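Local coordinates for protein Esterase/lipase (Lactobacillus rhamnosus, PDB 4N5H) that probably hydrolyses carboxylic esters as an esterase of the alpha/beta hydrolase fold, and may also transfer acyl groups, at residues G134-L137 with D138-L141; H220-F223 with S224-V227. The protein carries 1 engineered substitution. One frame throughout, in Å; residues are numbered along the deposited sequence.

Contact 1 (G134-L137 with D138-L141)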
ATOM      1  N   GLY A 134      19.482  14.607  18.469  1.00 13.73           N
ATOM      2  CA  GLY A 134      18.637  15.746  18.198  1.00 16.36           C
ATOM      3  C   GLY A 134      17.694  16.259  19.207  1.00 14.86           C
ATOM      4  O   GLY A 134      17.040  17.308  18.986  1.00 15.61           O
ATOM      5  N   PHE A 135      17.608  15.609  20.353  1.00 13.62           N
ATOM      6  CA  PHE A 135      16.676  16.065  21.358  1.00 12.26           C
ATOM      7  C   PHE A 135      17.308  17.091  22.315  1.00 13.47           C
ATOM      8  O   PHE A 135      18.294  16.778  23.028  1.00 13.95           O
ATOM      9  CB  PHE A 135      16.171  14.880  22.215  1.00 13.19           C
ATOM     10  CG  PHE A 135      15.195  14.002  21.481  1.00 11.22           C
ATOM     11  CD1 PHE A 135      15.613  13.165  20.433  1.00 11.78           C
ATOM     12  CD2 PHE A 135      13.814  14.090  21.732  1.00 11.85           C
ATOM     13  CE1 PHE A 135      14.703  12.434  19.681  1.00 12.42           C
ATOM     14  CE2 PHE A 135      12.899  13.426  20.955  1.00 12.18           C
ATOM     15  CZ  PHE A 135      13.337  12.581  19.946  1.00 13.21           C
ATOM     16  N   ASP A 136      16.642  18.253  22.395  1.00 13.17           N
ATOM     17  CA  ASP A 136      16.964  19.236  23.407  1.00 13.26           C
ATOM     18  C   ASP A 136      16.176  18.960  24.617  1.00 13.18           C
ATOM     19  O   ASP A 136      14.929  19.182  24.617  1.00 13.84           O
ATOM     20  CB  ASP A 136      16.688  20.629  22.831  1.00 15.14           C
ATOM     21  CG  ASP A 136      16.726  21.732  23.885  1.00 20.82           C
ATOM     22  OD1 ASP A 136      17.184  21.504  25.031  1.00 17.61           O
ATOM     23  OD2 ASP A 136      16.213  22.784  23.503  1.00 24.13           O
ATOM     24  N   LEU A 137      16.782  18.385  25.652  1.00 14.02           N
ATOM     25  CA  LEU A 137      16.061  18.064  26.834  1.00 14.22           C
ATOM     26  C   LEU A 137      15.992  19.178  27.911  1.00 14.12           C
ATOM     27  O   LEU A 137      15.476  18.951  28.982  1.00 14.29           O
ATOM     28  CB  LEU A 137      16.643  16.805  27.429  1.00 14.81           C
ATOM     29  CG  LEU A 137      16.492  15.546  26.546  1.00 15.69           C
ATOM     30  CD1 LEU A 137      17.144  14.345  27.262  1.00 17.07           C
ATOM     31  CD2 LEU A 137      14.992  15.246  26.239  1.00 16.59           C
ATOM     32  N   ASP A 138      16.439  20.381  27.553  1.00 12.63           N
ATOM     33  CA  ASP A 138      16.212  21.532  28.432  1.00 15.20           C
ATOM     34  C   ASP A 138      14.819  22.101  28.261  1.00 14.59           C
ATOM     35  O   ASP A 138      14.319  22.841  29.130  1.00 16.04           O
ATOM     36  CB  ASP A 138      17.264  22.592  28.173  1.00 14.95           C
ATOM     37  CG  ASP A 138      18.653  22.192  28.698  1.00 20.75           C
ATOM     38  OD1 ASP A 138      18.730  21.337  29.624  1.00 21.58           O
ATOM     39  OD2 ASP A 138      19.578  22.717  28.147  1.00 22.79           O
ATOM     40  N   HIS A 139      14.169  21.762  27.151  1.00 13.54           N
ATOM     41  CA  HIS A 139      12.858  22.239  26.839  1.00 14.02           C
ATOM     42  C   HIS A 139      12.052  21.029  26.423  1.00 13.02           C
ATOM     43  O   HIS A 139      12.200  20.573  25.279  1.00 13.84           O
ATOM     44  CB  HIS A 139      12.927  23.192  25.723  1.00 14.47           C
ATOM     45  CG  HIS A 139      13.830  24.379  25.975  1.00 16.93           C
ATOM     46  ND1 HIS A 139      15.054  24.491  25.345  1.00 19.47           N
ATOM     47  CD2 HIS A 139      13.768  25.423  26.857  1.00 18.66           C
ATOM     48  CE1 HIS A 139      15.710  25.553  25.794  1.00 19.94           C
ATOM     49  NE2 HIS A 139      14.932  26.170  26.665  1.00 20.18           N
ATOM     50  N   VAL A 140      11.140  20.619  27.327  1.00 11.97           N
ATOM     51  CA  VAL A 140      10.414  19.336  27.179  1.00 11.97           C
ATOM     52  C   VAL A 140       8.932  19.588  27.380  1.00 11.57           C
ATOM     53  O   VAL A 140       8.471  20.010  28.440  1.00 12.82           O
ATOM     54  CB  VAL A 140      10.894  18.241  28.107  1.00 13.16           C
ATOM     55  CG1 VAL A 140      10.105  16.918  27.910  1.00 14.05           C
ATOM     56  CG2 VAL A 140      12.390  17.988  27.883  1.00 14.21           C
ATOM     57  N   LEU A 141       8.146  19.204  26.374  1.00 12.51           N
ATOM     58  CA  LEU A 141       6.697  19.181  26.465  1.00 11.60           C
ATOM     59  C   LEU A 141       6.247  17.696  26.658  1.00 12.87           C
ATOM     60  O   LEU A 141       6.546  16.876  25.783  1.00 12.00           O
ATOM     61  CB  LEU A 141       6.065  19.694  25.212  1.00 11.94           C
ATOM     62  CG  LEU A 141       4.560  19.531  24.991  1.00 12.34           C
ATOM     63  CD1 LEU A 141       3.743  20.022  26.143  1.00 14.51           C
ATOM     64  CD2 LEU A 141       4.088  20.152  23.692  1.00 13.27           C
TER

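Contact 2 (H220-F223 with S224-V227)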
ATOM      1  N   HIS A 220      -3.264   6.131  45.069  1.00 18.71           N
ATOM      2  CA  HIS A 220      -2.530   7.060  44.201  1.00 17.41           C
ATOM      3  C   HIS A 220      -2.902   6.841  42.693  1.00 19.29           C
ATOM      4  O   HIS A 220      -2.007   6.980  41.856  1.00 19.75           O
ATOM      5  CB  HIS A 220      -1.052   6.872  44.411  1.00 17.40           C
ATOM      6  CG  HIS A 220      -0.597   7.190  45.765  1.00 21.00           C
ATOM      7  ND1 HIS A 220      -0.633   6.259  46.795  1.00 20.20           N
ATOM      8  CD2 HIS A 220      -0.252   8.363  46.336  1.00 24.20           C
ATOM      9  CE1 HIS A 220      -0.243   6.840  47.917  1.00 23.40           C
ATOM     10  NE2 HIS A 220      -0.005   8.108  47.671  1.00 24.74           N
ATOM     11  N   LEU A 221      -4.153   6.505  42.430  1.00 18.92           N
ATOM     12  CA  LEU A 221      -4.710   6.199  41.063  1.00 21.46           C
ATOM     13  C   LEU A 221      -5.141   7.525  40.386  1.00 19.45           C
ATOM     14  O   LEU A 221      -5.239   7.538  39.176  1.00 19.54           O
ATOM     15  CB  LEU A 221      -5.971   5.331  41.150  1.00 25.72           C
ATOM     16  CG  LEU A 221      -6.094   3.862  41.209  1.00 28.55           C
ATOM     17  CD1 LEU A 221      -7.424   3.511  40.616  1.00 34.61           C
ATOM     18  CD2 LEU A 221      -5.018   3.139  40.484  1.00 31.07           C
ATOM     19  N   ASN A 222      -5.462   8.559  41.175  1.00 17.08           N
ATOM     20  CA  ASN A 222      -6.088   9.792  40.689  1.00 16.74           C
ATOM     21  C   ASN A 222      -5.122  10.917  40.798  1.00 16.60           C
ATOM     22  O   ASN A 222      -4.328  11.034  41.736  1.00 16.36           O
ATOM     23  CB  ASN A 222      -7.363  10.082  41.479  1.00 16.82           C
ATOM     24  CG  ASN A 222      -8.399   9.002  41.343  1.00 20.11           C
ATOM     25  OD1 ASN A 222      -9.201   9.001  40.424  1.00 20.90           O
ATOM     26  ND2 ASN A 222      -8.363   8.022  42.264  1.00 21.05           N
ATOM     27  N   PHE A 223      -5.126  11.826  39.828  1.00 14.93           N
ATOM     28  CA  PHE A 223      -4.281  13.025  39.947  1.00 14.72           C
ATOM     29  C   PHE A 223      -4.482  13.749  41.266  1.00 15.14           C
ATOM     30  O   PHE A 223      -3.536  14.279  41.836  1.00 17.76           O
ATOM     31  CB  PHE A 223      -4.533  13.957  38.745  1.00 16.55           C
ATOM     32  CG  PHE A 223      -3.743  15.197  38.774  1.00 14.10           C
ATOM     33  CD1 PHE A 223      -2.442  15.176  38.362  1.00 14.23           C
ATOM     34  CD2 PHE A 223      -4.327  16.395  39.123  1.00 16.06           C
ATOM     35  CE1 PHE A 223      -1.649  16.305  38.386  1.00 15.67           C
ATOM     36  CE2 PHE A 223      -3.577  17.547  39.122  1.00 15.66           C
ATOM     37  CZ  PHE A 223      -2.226  17.490  38.758  1.00 16.63           C
ATOM     38  N   SER A 224      -5.725  13.853  41.720  1.00 16.55           N
ATOM     39  CA  SER A 224      -6.025  14.533  42.956  1.00 17.65           C
ATOM     40  C   SER A 224      -5.267  13.889  44.139  1.00 19.90           C
ATOM     41  O   SER A 224      -5.131  14.554  45.155  1.00 18.01           O
ATOM     42  CB  SER A 224      -7.508  14.468  43.235  1.00 16.79           C
ATOM     43  OG  SER A 224      -8.065  13.169  43.259  1.00 17.78           O
ATOM     44  N   GLN A 225      -4.867  12.600  44.013  1.00 18.06           N
ATOM     45  CA  GLN A 225      -4.098  11.910  45.080  1.00 18.57           C
ATOM     46  C   GLN A 225      -2.639  12.100  44.957  1.00 22.45           C
ATOM     47  O   GLN A 225      -1.946  12.001  45.950  1.00 28.68           O
ATOM     48  CB  GLN A 225      -4.405  10.439  45.093  1.00 19.89           C
ATOM     49  CG  GLN A 225      -5.772  10.100  45.530  1.00 19.69           C
ATOM     50  CD  GLN A 225      -6.226   8.760  45.127  1.00 21.35           C
ATOM     51  OE1 GLN A 225      -6.029   8.277  44.029  1.00 19.75           O
ATOM     52  NE2 GLN A 225      -6.954   8.121  46.058  1.00 21.87           N
ATOM     53  N   VAL A 226      -2.076  12.347  43.757  1.00 17.25           N
ATOM     54  CA  VAL A 226      -0.641  12.558  43.639  1.00 16.08           C
ATOM     55  C   VAL A 226      -0.187  14.017  43.583  1.00 18.08           C
ATOM     56  O   VAL A 226       0.974  14.298  43.751  1.00 17.67           O
ATOM     57  CB  VAL A 226      -0.092  11.743  42.404  1.00 15.44           C
ATOM     58  CG1 VAL A 226      -0.217  10.245  42.659  1.00 17.99           C
ATOM     59  CG2 VAL A 226      -0.856  12.073  41.150  1.00 14.70           C
ATOM     60  N   VAL A 227      -1.126  14.948  43.428  1.00 17.20           N
ATOM     61  CA  VAL A 227      -0.823  16.357  43.261  1.00 17.32           C
ATOM     62  C   VAL A 227      -0.370  17.049  44.561  1.00 18.63           C
ATOM     63  O   VAL A 227       0.387  18.033  44.519  1.00 19.36           O
ATOM     64  CB  VAL A 227      -2.053  17.116  42.656  1.00 17.84           C
ATOM     65  CG1 VAL A 227      -3.232  17.145  43.626  1.00 19.26           C
ATOM     66  CG2 VAL A 227      -1.686  18.503  42.274  1.00 19.40           C
TER

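Contact 1 (G134-L137 with D138-L141)
His-139 ND1 donates a nearly straight hydrogen bond to Asp-136 OD2, 2.8 Å long with an angle of 173° at the hydrogen. The oxygen lies at the edge of the imidazole, almost in the ring plane, and is met on its syn side. Carboxylate and ring planes stand nearly perpendicular. The second oxygen, Asp-136 OD1, takes the backbone N of Asp-138 at 2.9 Å. That N-H comes from above the carboxylate plane and the bond is more bent. With CG anti to the backbone N (chi1 169°), the Asp-136 carboxylate swings forward along the chain, and one oxygen serves each partner. The Asp-138 side chain crosses it at about a right angle, with Asp-138 OD2 4.1 Å from Asp-136 OD1. These like charges probably repel mildly. His-139 NE2 is bound to Asp-309 of helix 288-311, so the ring bridges two carboxylates, a setting likely to favour its protonated form. An alanine in place of Asp-136 removes both acceptors, and the corner would probably be held less firmly, with the His-139 ring tied through Asp-309 and freer to tilt. On the apolar side, Leu-137 CD2 meets Val-140 CG2 at 4.1 Å, and both side chains also touch Phe-175. The Asp-136 side chain is about 5 Å from a bound calcium ion. The OD1 bond to the N-H two residues on defines an Asx turn. Here it shapes the corner between strands 135-136 and 140-145, both paired with strand 66-72 of the alpha/beta hydrolase sheet.

Contact 2 (H220-F223 with S224-V227)
The side-chain amides of Asn-222 and Gln-225 meet with their planes 57° apart. Asn-222 ND2 points its N-H at Gln-225 OE1, 2.9 Å away. The acceptor lies near the plane of the Asn-222 amide, yet the donor sits well above the carbonyl plane of Gln-225. The backbone N of Asn-222 reaches Gln-225 OE1 at 2.9 Å, this time in the carbonyl plane. A weak bond from Leu-221 N adds a third donor. Gln-225 CG lies anti to its own carbonyl carbon (chi1 -69°), and the chain is extended beyond it, so OE1 reaches back to these N-H groups. Asn-222 ND2 also bonds Ser-190 OG.

Val-227 CB lies over one face of the Phe-223 ring, toward the rim. This CH-pi contact puts Val-227 CB 4.1 Å from the Phe-223 ring centroid, and Val-227 CG2 touches Phe-223 CZ at 3.7 Å. Val-226 CG1 instead approaches His-220 at the ring edge and packs on His-220 CB at 3.9 Å. The His-220 carbonyl oxygen is buried here with no partner in the model.

Asn-222 is the N-cap, but its side chain makes no capping bond. Asn-222 O accepts Gln-225 N at 2.8 Å and also Val-226 N. The bond from Asn-222 N to Gln-225 OE1 supplies one half of a capping box, at the start of the short helix 223-226.

How the contacts relate
Contact 1 precedes contact 2 along the chain, and both belong to the same alpha/beta hydrolase region. Their centres are 26 Å apart, and their nearest atoms are about 14 Å apart without touching. Contact 1 belongs to the sheet, at the corner leading into strand 140-145. Contact 2 lies outside the sheet, in the loop after helix 215-218 and on the short helix 223-226. Helix 147-158 connects the two regions: it follows strand 140-145, and Phe-223 and Val-226 pack on it. The probable nucleophile elbow at Ser-146 lies between that strand and helix. The two contacts thus lie in separate parts of one fold.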